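Local coordinates for DNA protection during starvation protein (PDB 2YW6) that probably protects DNA from oxidative damage by oxidising iron(II) with hydrogen peroxide and storing the iron(III) as a mineral inside a hollow shell of twelve subunits, at residues S15-L20 and A73-S78; L33-V38 and E59-Y64; R121-K126 and D136-H141. One frame throughout, in Å; residues are numbered along the deposited sequence.

Contact 1: S15-L20 and A73-S78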
loop_
_atom_site.group_PDB
_atom_site.type_symbol
_atom_site.label_atom_id
_atom_site.label_comp_id
_atom_site.label_asym_id
_atom_site.label_seq_id
_atom_site.Cartn_x
_atom_site.Cartn_y
_atom_site.Cartn_z
ATOM N N SER B 15 -2.699 -41.573 -11.506
ATOM C CA SER B 15 -1.289 -41.918 -11.626
ATOM C C SER B 15 -0.757 -41.375 -12.951
ATOM O O SER B 15 0.276 -40.712 -12.990
ATOM C CB SER B 15 -1.112 -43.436 -11.580
ATOM O OG SER B 15 0.252 -43.792 -11.704
ATOM N N ASP B 16 -1.488 -41.655 -14.027
ATOM C CA ASP B 16 -1.121 -41.214 -15.374
ATOM C C ASP B 16 -1.063 -39.692 -15.485
ATOM O O ASP B 16 -0.164 -39.138 -16.116
ATOM C CB ASP B 16 -2.126 -41.768 -16.396
ATOM C CG ASP B 16 -2.090 -43.286 -16.492
ATOM O OD1 ASP B 16 -1.013 -43.835 -16.791
ATOM O OD2 ASP B 16 -3.141 -43.929 -16.272
ATOM N N VAL B 17 -2.035 -39.016 -14.888
ATOM C CA VAL B 17 -2.063 -37.564 -14.922
ATOM C C VAL B 17 -0.841 -37.045 -14.159
ATOM O O VAL B 17 -0.134 -36.140 -14.618
ATOM C CB VAL B 17 -3.330 -37.016 -14.245
ATOM C CG1 VAL B 17 -3.382 -35.508 -14.386
ATOM C CG2 VAL B 17 -4.563 -37.653 -14.849
ATOM N N ALA B 18 -0.604 -37.639 -12.990
ATOM C CA ALA B 18 0.514 -37.254 -12.135
ATOM C C ALA B 18 1.832 -37.314 -12.907
ATOM O O ALA B 18 2.707 -36.466 -12.714
ATOM C CB ALA B 18 0.569 -38.163 -10.884
ATOM N N ASP B 19 1.967 -38.300 -13.787
ATOM C CA ASP B 19 3.175 -38.430 -14.593
ATOM C C ASP B 19 3.273 -37.290 -15.604
ATOM O O ASP B 19 4.331 -36.670 -15.753
ATOM C CB ASP B 19 3.186 -39.776 -15.308
ATOM C CG ASP B 19 3.348 -40.926 -14.349
ATOM O OD1 ASP B 19 3.435 -42.080 -14.805
ATOM O OD2 ASP B 19 3.392 -40.672 -13.128
ATOM N N LEU B 20 2.166 -37.020 -16.295
ATOM C CA LEU B 20 2.123 -35.938 -17.267
ATOM C C LEU B 20 2.581 -34.647 -16.612
ATOM O O LEU B 20 3.352 -33.887 -17.201
ATOM C CB LEU B 20 0.705 -35.728 -17.780
ATOM C CG LEU B 20 0.217 -36.500 -18.994
ATOM C CD1 LEU B 20 -1.185 -36.007 -19.355
ATOM C CD2 LEU B 20 1.158 -36.279 -20.149
ATOM N N ALA B 73 1.331 -33.696 -5.845
ATOM C CA ALA B 73 1.173 -34.174 -4.478
ATOM C C ALA B 73 -0.304 -34.388 -4.144
ATOM O O ALA B 73 -0.651 -35.378 -3.496
ATOM C CB ALA B 73 1.798 -33.180 -3.483
ATOM N N THR B 74 -1.170 -33.465 -4.577
ATOM C CA THR B 74 -2.609 -33.580 -4.306
ATOM C C THR B 74 -3.142 -34.853 -4.950
ATOM O O THR B 74 -4.050 -35.494 -4.422
ATOM C CB THR B 74 -3.425 -32.372 -4.861
ATOM O OG1 THR B 74 -2.968 -31.162 -4.256
ATOM C CG2 THR B 74 -4.921 -32.537 -4.560
ATOM N N LEU B 75 -2.573 -35.220 -6.091
ATOM C CA LEU B 75 -3.015 -36.423 -6.774
ATOM C C LEU B 75 -2.524 -37.684 -6.057
ATOM O O LEU B 75 -3.134 -38.743 -6.165
ATOM C CB LEU B 75 -2.544 -36.403 -8.227
ATOM C CG LEU B 75 -3.249 -35.338 -9.069
ATOM C CD1 LEU B 75 -2.714 -35.348 -10.485
ATOM C CD2 LEU B 75 -4.732 -35.611 -9.067
ATOM N N GLY B 76 -1.422 -37.567 -5.324
ATOM C CA GLY B 76 -0.913 -38.714 -4.597
ATOM C C GLY B 76 0.545 -39.081 -4.818
ATOM O O GLY B 76 1.095 -39.887 -4.069
ATOM N N LYS B 77 1.186 -38.517 -5.833
ATOM C CA LYS B 77 2.583 -38.845 -6.073
ATOM C C LYS B 77 3.485 -37.786 -5.453
ATOM O O LYS B 77 3.017 -36.764 -4.953
ATOM C CB LYS B 77 2.836 -38.994 -7.586
ATOM C CG LYS B 77 4.296 -39.228 -8.013
ATOM C CD LYS B 77 5.085 -40.110 -7.016
ATOM C CE LYS B 77 4.454 -41.453 -6.768
ATOM N NZ LYS B 77 5.143 -42.030 -5.577
ATOM N N SER B 78 4.780 -38.059 -5.470
ATOM C CA SER B 78 5.788 -37.166 -4.926
ATOM C C SER B 78 6.464 -36.430 -6.081
ATOM O O SER B 78 7.093 -37.050 -6.948
ATOM C CB SER B 78 6.809 -37.984 -4.128
ATOM O OG SER B 78 7.993 -37.255 -3.887
#

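Contact 2: L33-V38 and E59-Y64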
loop_
_atom_site.group_PDB
_atom_site.type_symbol
_atom_site.label_atom_id
_atom_site.label_comp_id
_atom_site.label_asym_id
_atom_site.label_seq_id
_atom_site.Cartn_x
_atom_site.Cartn_y
_atom_site.Cartn_z
ATOM N N LEU B 33 15.014 -21.480 -14.927
ATOM C CA LEU B 33 16.464 -21.448 -14.733
ATOM C C LEU B 33 17.039 -20.810 -15.994
ATOM O O LEU B 33 17.802 -19.841 -15.941
ATOM C CB LEU B 33 17.036 -22.860 -14.605
ATOM C CG LEU B 33 16.778 -23.652 -13.322
ATOM C CD1 LEU B 33 17.217 -25.099 -13.542
ATOM C CD2 LEU B 33 17.515 -23.007 -12.147
ATOM N N THR B 34 16.659 -21.371 -17.137
ATOM C CA THR B 34 17.123 -20.867 -18.423
ATOM C C THR B 34 16.764 -19.384 -18.588
ATOM O O THR B 34 17.624 -18.568 -18.925
ATOM C CB THR B 34 16.508 -21.676 -19.563
ATOM O OG1 THR B 34 16.795 -23.061 -19.351
ATOM C CG2 THR B 34 17.064 -21.230 -20.899
ATOM N N LEU B 35 15.492 -19.047 -18.348
ATOM C CA LEU B 35 15.019 -17.661 -18.439
ATOM C C LEU B 35 15.983 -16.742 -17.711
ATOM O O LEU B 35 16.405 -15.717 -18.232
ATOM C CB LEU B 35 13.634 -17.508 -17.790
ATOM C CG LEU B 35 12.350 -17.381 -18.623
ATOM C CD1 LEU B 35 12.678 -17.100 -20.094
ATOM C CD2 LEU B 35 11.538 -18.647 -18.460
ATOM N N LYS B 36 16.316 -17.126 -16.486
ATOM C CA LYS B 36 17.225 -16.348 -15.658
ATOM C C LYS B 36 18.616 -16.298 -16.283
ATOM O O LYS B 36 19.256 -15.243 -16.301
ATOM C CB LYS B 36 17.303 -16.958 -14.256
ATOM C CG LYS B 36 17.144 -15.939 -13.145
ATOM C CD LYS B 36 15.811 -15.247 -13.233
ATOM C CE LYS B 36 15.672 -14.208 -12.128
ATOM N NZ LYS B 36 16.718 -13.180 -12.268
ATOM N N HIS B 37 19.068 -17.439 -16.805
ATOM C CA HIS B 37 20.373 -17.532 -17.453
ATOM C C HIS B 37 20.535 -16.502 -18.569
ATOM O O HIS B 37 21.571 -15.846 -18.658
ATOM C CB HIS B 37 20.600 -18.932 -18.047
ATOM C CG HIS B 37 21.902 -19.069 -18.783
ATOM N ND1 HIS B 37 23.097 -19.348 -18.149
ATOM C CD2 HIS B 37 22.205 -18.915 -20.097
ATOM C CE1 HIS B 37 24.073 -19.358 -19.038
ATOM N NE2 HIS B 37 23.562 -19.097 -20.225
ATOM N N VAL B 38 19.526 -16.367 -19.427
ATOM C CA VAL B 38 19.636 -15.408 -20.523
ATOM C C VAL B 38 19.541 -13.989 -19.974
ATOM O O VAL B 38 20.204 -13.079 -20.481
ATOM C CB VAL B 38 18.549 -15.622 -21.635
ATOM C CG1 VAL B 38 17.994 -17.039 -21.584
ATOM C CG2 VAL B 38 17.455 -14.577 -21.520
ATOM N N GLU B 59 8.753 -15.113 -12.836
ATOM C CA GLU B 59 7.911 -15.274 -11.663
ATOM C C GLU B 59 6.701 -16.120 -11.991
ATOM O O GLU B 59 6.303 -16.978 -11.203
ATOM C CB GLU B 59 7.467 -13.924 -11.105
ATOM C CG GLU B 59 6.546 -14.072 -9.908
ATOM C CD GLU B 59 6.361 -12.784 -9.147
ATOM O OE1 GLU B 59 5.977 -11.776 -9.775
ATOM O OE2 GLU B 59 6.602 -12.782 -7.919
ATOM N N LEU B 60 6.128 -15.881 -13.165
ATOM C CA LEU B 60 4.961 -16.618 -13.605
ATOM C C LEU B 60 5.311 -18.114 -13.680
ATOM O O LEU B 60 4.639 -18.956 -13.074
ATOM C CB LEU B 60 4.524 -16.077 -14.966
ATOM C CG LEU B 60 3.041 -15.959 -15.339
ATOM C CD1 LEU B 60 2.206 -15.556 -14.140
ATOM C CD2 LEU B 60 2.889 -14.926 -16.458
ATOM N N VAL B 61 6.386 -18.436 -14.393
ATOM C CA VAL B 61 6.822 -19.822 -14.560
ATOM C C VAL B 61 7.183 -20.492 -13.221
ATOM O O VAL B 61 6.863 -21.661 -13.001
ATOM C CB VAL B 61 8.022 -19.885 -15.558
ATOM C CG1 VAL B 61 8.644 -21.290 -15.595
ATOM C CG2 VAL B 61 7.536 -19.456 -16.969
ATOM N N ARG B 62 7.849 -19.754 -12.334
ATOM C CA ARG B 62 8.214 -20.276 -11.016
ATOM C C ARG B 62 6.940 -20.642 -10.251
ATOM O O ARG B 62 6.871 -21.661 -9.548
ATOM C CB ARG B 62 8.985 -19.217 -10.223
ATOM C CG ARG B 62 10.472 -19.221 -10.476
ATOM C CD ARG B 62 11.153 -17.994 -9.861
ATOM N NE ARG B 62 12.610 -18.067 -10.004
ATOM C CZ ARG B 62 13.454 -17.094 -9.658
ATOM N NH1 ARG B 62 12.987 -15.965 -9.148
ATOM N NH2 ARG B 62 14.769 -17.239 -9.831
ATOM N N GLY B 63 5.937 -19.779 -10.385
ATOM C CA GLY B 63 4.667 -20.000 -9.720
ATOM C C GLY B 63 3.954 -21.172 -10.346
ATOM O O GLY B 63 3.251 -21.906 -9.664
ATOM N N TYR B 64 4.124 -21.350 -11.650
ATOM C CA TYR B 64 3.477 -22.475 -12.314
ATOM C C TYR B 64 4.109 -23.782 -11.819
ATOM O O TYR B 64 3.443 -24.818 -11.769
ATOM C CB TYR B 64 3.619 -22.382 -13.845
ATOM C CG TYR B 64 2.871 -21.238 -14.505
ATOM C CD1 TYR B 64 1.871 -20.532 -13.831
ATOM C CD2 TYR B 64 3.118 -20.911 -15.839
ATOM C CE1 TYR B 64 1.141 -19.532 -14.468
ATOM C CE2 TYR B 64 2.398 -19.922 -16.483
ATOM C CZ TYR B 64 1.406 -19.235 -15.801
ATOM O OH TYR B 64 0.678 -18.258 -16.462
#

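Contact 3: R121-K126 and D136-H141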
loop_
_atom_site.group_PDB
_atom_site.type_symbol
_atom_site.label_atom_id
_atom_site.label_comp_id
_atom_site.label_asym_id
_atom_site.label_seq_id
_atom_site.Cartn_x
_atom_site.Cartn_y
_atom_site.Cartn_z
ATOM N N ARG B 121 0.401 -28.263 -25.255
ATOM C CA ARG B 121 -0.798 -28.546 -26.031
ATOM C C ARG B 121 -1.157 -30.034 -25.966
ATOM O O ARG B 121 -2.317 -30.387 -25.739
ATOM C CB ARG B 121 -0.597 -28.126 -27.482
ATOM C CG ARG B 121 -0.507 -26.633 -27.677
ATOM C CD ARG B 121 -1.852 -25.973 -27.466
ATOM N NE ARG B 121 -1.818 -24.573 -27.871
ATOM C CZ ARG B 121 -2.904 -23.861 -28.127
ATOM N NH1 ARG B 121 -4.088 -24.437 -28.010
ATOM N NH2 ARG B 121 -2.812 -22.595 -28.504
ATOM N N LYS B 122 -0.160 -30.898 -26.152
ATOM C CA LYS B 122 -0.382 -32.347 -26.109
ATOM C C LYS B 122 -1.017 -32.760 -24.779
ATOM O O LYS B 122 -2.048 -33.429 -24.756
ATOM C CB LYS B 122 0.936 -33.107 -26.274
ATOM C CG LYS B 122 1.706 -32.828 -27.554
ATOM C CD LYS B 122 3.023 -33.607 -27.547
ATOM C CE LYS B 122 3.926 -33.251 -28.728
ATOM N NZ LYS B 122 5.272 -33.890 -28.616
ATOM N N SER B 123 -0.388 -32.350 -23.679
ATOM C CA SER B 123 -0.877 -32.667 -22.342
ATOM C C SER B 123 -2.297 -32.199 -22.133
ATOM O O SER B 123 -3.115 -32.942 -21.560
ATOM C CB SER B 123 0.047 -32.060 -21.275
ATOM O OG SER B 123 1.348 -32.602 -21.331
ATOM N N ILE B 124 -2.612 -30.985 -22.576
ATOM C CA ILE B 124 -3.967 -30.480 -22.437
ATOM C C ILE B 124 -4.904 -31.435 -23.172
ATOM O O ILE B 124 -5.974 -31.795 -22.668
ATOM C CB ILE B 124 -4.083 -29.035 -22.998
ATOM C CG1 ILE B 124 -3.536 -28.031 -21.994
ATOM C CG2 ILE B 124 -5.530 -28.760 -23.438
ATOM C CD1 ILE B 124 -3.160 -26.661 -22.541
ATOM N N GLU B 125 -4.477 -31.846 -24.361
ATOM C CA GLU B 125 -5.175 -32.797 -25.198
ATOM C C GLU B 125 -5.314 -34.167 -24.483
ATOM O O GLU B 125 -6.376 -34.760 -24.484
ATOM C CB GLU B 125 -4.404 -32.926 -26.530
ATOM C CG GLU B 125 -5.065 -33.731 -27.635
ATOM C CD GLU B 125 -4.184 -33.739 -28.937
ATOM O OE1 GLU B 125 -2.919 -33.742 -28.802
ATOM O OE2 GLU B 125 -4.738 -33.735 -30.075
ATOM N N LYS B 126 -4.250 -34.626 -23.833
ATOM C CA LYS B 126 -4.222 -35.909 -23.134
ATOM C C LYS B 126 -5.001 -35.900 -21.816
ATOM O O LYS B 126 -5.462 -36.951 -21.370
ATOM C CB LYS B 126 -2.776 -36.316 -22.871
ATOM C CG LYS B 126 -2.397 -37.620 -23.499
ATOM C CD LYS B 126 -1.016 -37.614 -24.154
ATOM C CE LYS B 126 -0.953 -38.664 -25.281
ATOM N NZ LYS B 126 -2.046 -39.697 -25.246
ATOM N N ASP B 136 -7.319 -27.650 -16.883
ATOM C CA ASP B 136 -7.604 -26.229 -16.799
ATOM C C ASP B 136 -6.352 -25.513 -16.315
ATOM O O ASP B 136 -6.064 -24.389 -16.719
ATOM C CB ASP B 136 -8.762 -25.994 -15.831
ATOM C CG ASP B 136 -9.169 -24.543 -15.751
ATOM O OD1 ASP B 136 -9.664 -23.988 -16.754
ATOM O OD2 ASP B 136 -8.986 -23.957 -14.670
ATOM N N LEU B 137 -5.607 -26.191 -15.453
ATOM C CA LEU B 137 -4.374 -25.655 -14.913
ATOM C C LEU B 137 -3.422 -25.424 -16.078
ATOM O O LEU B 137 -2.831 -24.347 -16.211
ATOM C CB LEU B 137 -3.754 -26.660 -13.934
ATOM C CG LEU B 137 -2.812 -26.167 -12.837
ATOM C CD1 LEU B 137 -1.682 -27.169 -12.668
ATOM C CD2 LEU B 137 -2.272 -24.796 -13.191
ATOM N N LEU B 138 -3.280 -26.432 -16.936
ATOM C CA LEU B 138 -2.378 -26.296 -18.072
ATOM C C LEU B 138 -2.896 -25.285 -19.122
ATOM O O LEU B 138 -2.103 -24.562 -19.745
ATOM C CB LEU B 138 -2.108 -27.668 -18.708
ATOM C CG LEU B 138 -1.367 -28.715 -17.843
ATOM C CD1 LEU B 138 -0.809 -29.807 -18.768
ATOM C CD2 LEU B 138 -0.228 -28.096 -17.052
ATOM N N ILE B 139 -4.217 -25.230 -19.312
ATOM C CA ILE B 139 -4.791 -24.291 -20.269
ATOM C C ILE B 139 -4.510 -22.851 -19.835
ATOM O O ILE B 139 -4.328 -21.974 -20.674
ATOM C CB ILE B 139 -6.324 -24.474 -20.409
ATOM C CG1 ILE B 139 -6.629 -25.873 -20.966
ATOM C CG2 ILE B 139 -6.903 -23.371 -21.300
ATOM C CD1 ILE B 139 -8.099 -26.174 -21.148
ATOM N N ALA B 140 -4.473 -22.609 -18.528
ATOM C CA ALA B 140 -4.213 -21.262 -18.023
ATOM C C ALA B 140 -2.767 -20.861 -18.269
ATOM O O ALA B 140 -2.472 -19.707 -18.574
ATOM C CB ALA B 140 -4.535 -21.171 -16.534
ATOM N N HIS B 141 -1.872 -21.827 -18.133
ATOM C CA HIS B 141 -0.445 -21.608 -18.336
ATOM C C HIS B 141 -0.096 -21.351 -19.797
ATOM O O HIS B 141 0.787 -20.530 -20.109
ATOM C CB HIS B 141 0.334 -22.836 -17.869
ATOM C CG HIS B 141 0.251 -23.086 -16.401
ATOM N ND1 HIS B 141 0.912 -24.127 -15.790
ATOM C CD2 HIS B 141 -0.365 -22.403 -15.409
ATOM C CE1 HIS B 141 0.714 -24.073 -14.487
ATOM N NE2 HIS B 141 -0.059 -23.031 -14.230
#

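Contact 1: S15-L20 and A73-S78
The helical turn that presents A18 to L75 and K77 is closed by a backbone bond from D19 N to S15 O, 3.1 Å long. No hydrogen bond joins the two segments, and they meet by van der Waals packing, mostly between aliphatic carbons. The backbones come near each other where A18 faces L75, their CA atoms 6.5 Å apart. L75 does most of the touching with one methyl: its CD1 lies 4.0 Å from V17 CG1 and equally close to A18 N, with A18 CB just beyond. The leucine reaches this place because CG stands opposite its own carbonyl carbon (chi1 -69°) and the chain then runs out straight. V17 crosses it at about a right angle; its CG1, swung opposite the backbone N (chi1 -176°), is the branch that receives the methyl. A18 CB also rests 4.1 Å from K77 CB. The lysine gives only this root of its chain to the contact, since bends at chi2 and chi3 carry the ammonium group away. V17 also leans on L127 of helix 102-127 and on L130 and D131 of the loop after it, and D131 touches L75 too. A73 and T74 pack against W150 of a third subunit. Between L75 and K77 the chain turns at G76, which has positive phi (127°): G76 N bonds weakly to A73 O and K77 N reaches back to the carbonyl five residues earlier, the Schellman motif that ends helix 47-75 beside the start of helix 12-41 in this ferritin-like bundle.

Contact 2: L33-V38 and E59-Y64
L35 and V61 mark the nearest backbone approach of two helical segments running in roughly opposite directions, and their CA atoms are still 9.3 Å apart. At this spacing the gap is bridged by side chains, and no hydrogen bond passes from one segment to the other. L35 and V61 both point inward and meet methyl to methyl, CD2 to CG2, at 4.3 Å. V58, one turn before V61, touches both L35 and K36, while Y28, L31 and H32 of helix 12-41 also press on V61, and L109 and Y113 of helix 102-127 close round L35. This is the first helical hairpin of the ferritin-like four-helix bundle: helices 12-41 and 47-75, joined by a short link, run up and down side by side. Nearer the subunit interface the pairing changes character. R62 leaves its helix with CG opposite the carbonyl carbon (chi1 -87°), then stays extended to NE, and this length brings its guanidinium to K36. The lysine chain crosses it at about a right angle, and its methylenes do the touching: K36 CE is 3.9 Å and K36 CD 4.1 Å from R62 NH2, an oblique approach to the guanidinium. Bends at chi2 and chi4 turn the ammonium group elsewhere, leaving K36 NZ 5.1 Å from R62 NH2. That ammonium forms a salt bridge with D66 OD1 of a second subunit, a residue assigned by similarity to the shared iron site, and the carboxylate probably eases the closeness of the two cations. R62 in turn packs against R62 of the same second subunit.

Contact 3: R121-K126 and D136-H141
While L138 and I139 face I124, the one aromatic ring in the two segments, the imidazole of H141, leads away from segment 121-126. On one face of it, offset toward the rim, sits L137 O, 3.2 Å above the plane. The ring stacks with that of Y64, and the Y28 ring meets it with planes about 60° apart. Hydrogen bonds pair ND1 with Y28 OH and NE2 with E67 OE1, so both nitrogens are gripped and the ring is fixed in rotation. The two segments run nearly antiparallel (154°), their axes 9.2 Å apart at closest approach. I124 is the wedge between them: its CG1 lies 3.6 Å from L138 CB, the two side chains sliding past each other in opposite directions, and its CD1 reaches over the backbone to I139 CA, 3.7 Å away. I139, crossing I124 at about a right angle, adds its CG1 at 3.9 Å from I124 CD1. Next to I124 in sequence, S123 puts its CB 3.5 Å from L138 CD1; its OG bonds weakly to D119 O in its own helix. Buried aliphatic carbon thus holds the segments together, with one polar tie just outside them, Q135 NE2 to I124 O.

Contacts 1 and 2 join the same two helices, 12-41 and 47-75, contact 1 at the open end of the hairpin and contact 2 nearer its connecting link; their centres lie 23 Å apart and their nearest atoms about 11 Å. Contact 3 ties the other pair, 102-127 and 132-155, and touches both: L20 CD2 packs 3.9 Å from S123 OG, and Y64 stacks on H141. The four helices thus close into one bundle. Iron ligands inferred by similarity belong to helix 47-75: the R62 side chain is about 6 Å from that of D66 in its own chain, and the L75 side chain about 10 Å from that of E70, while contact 3 lies away from these sites.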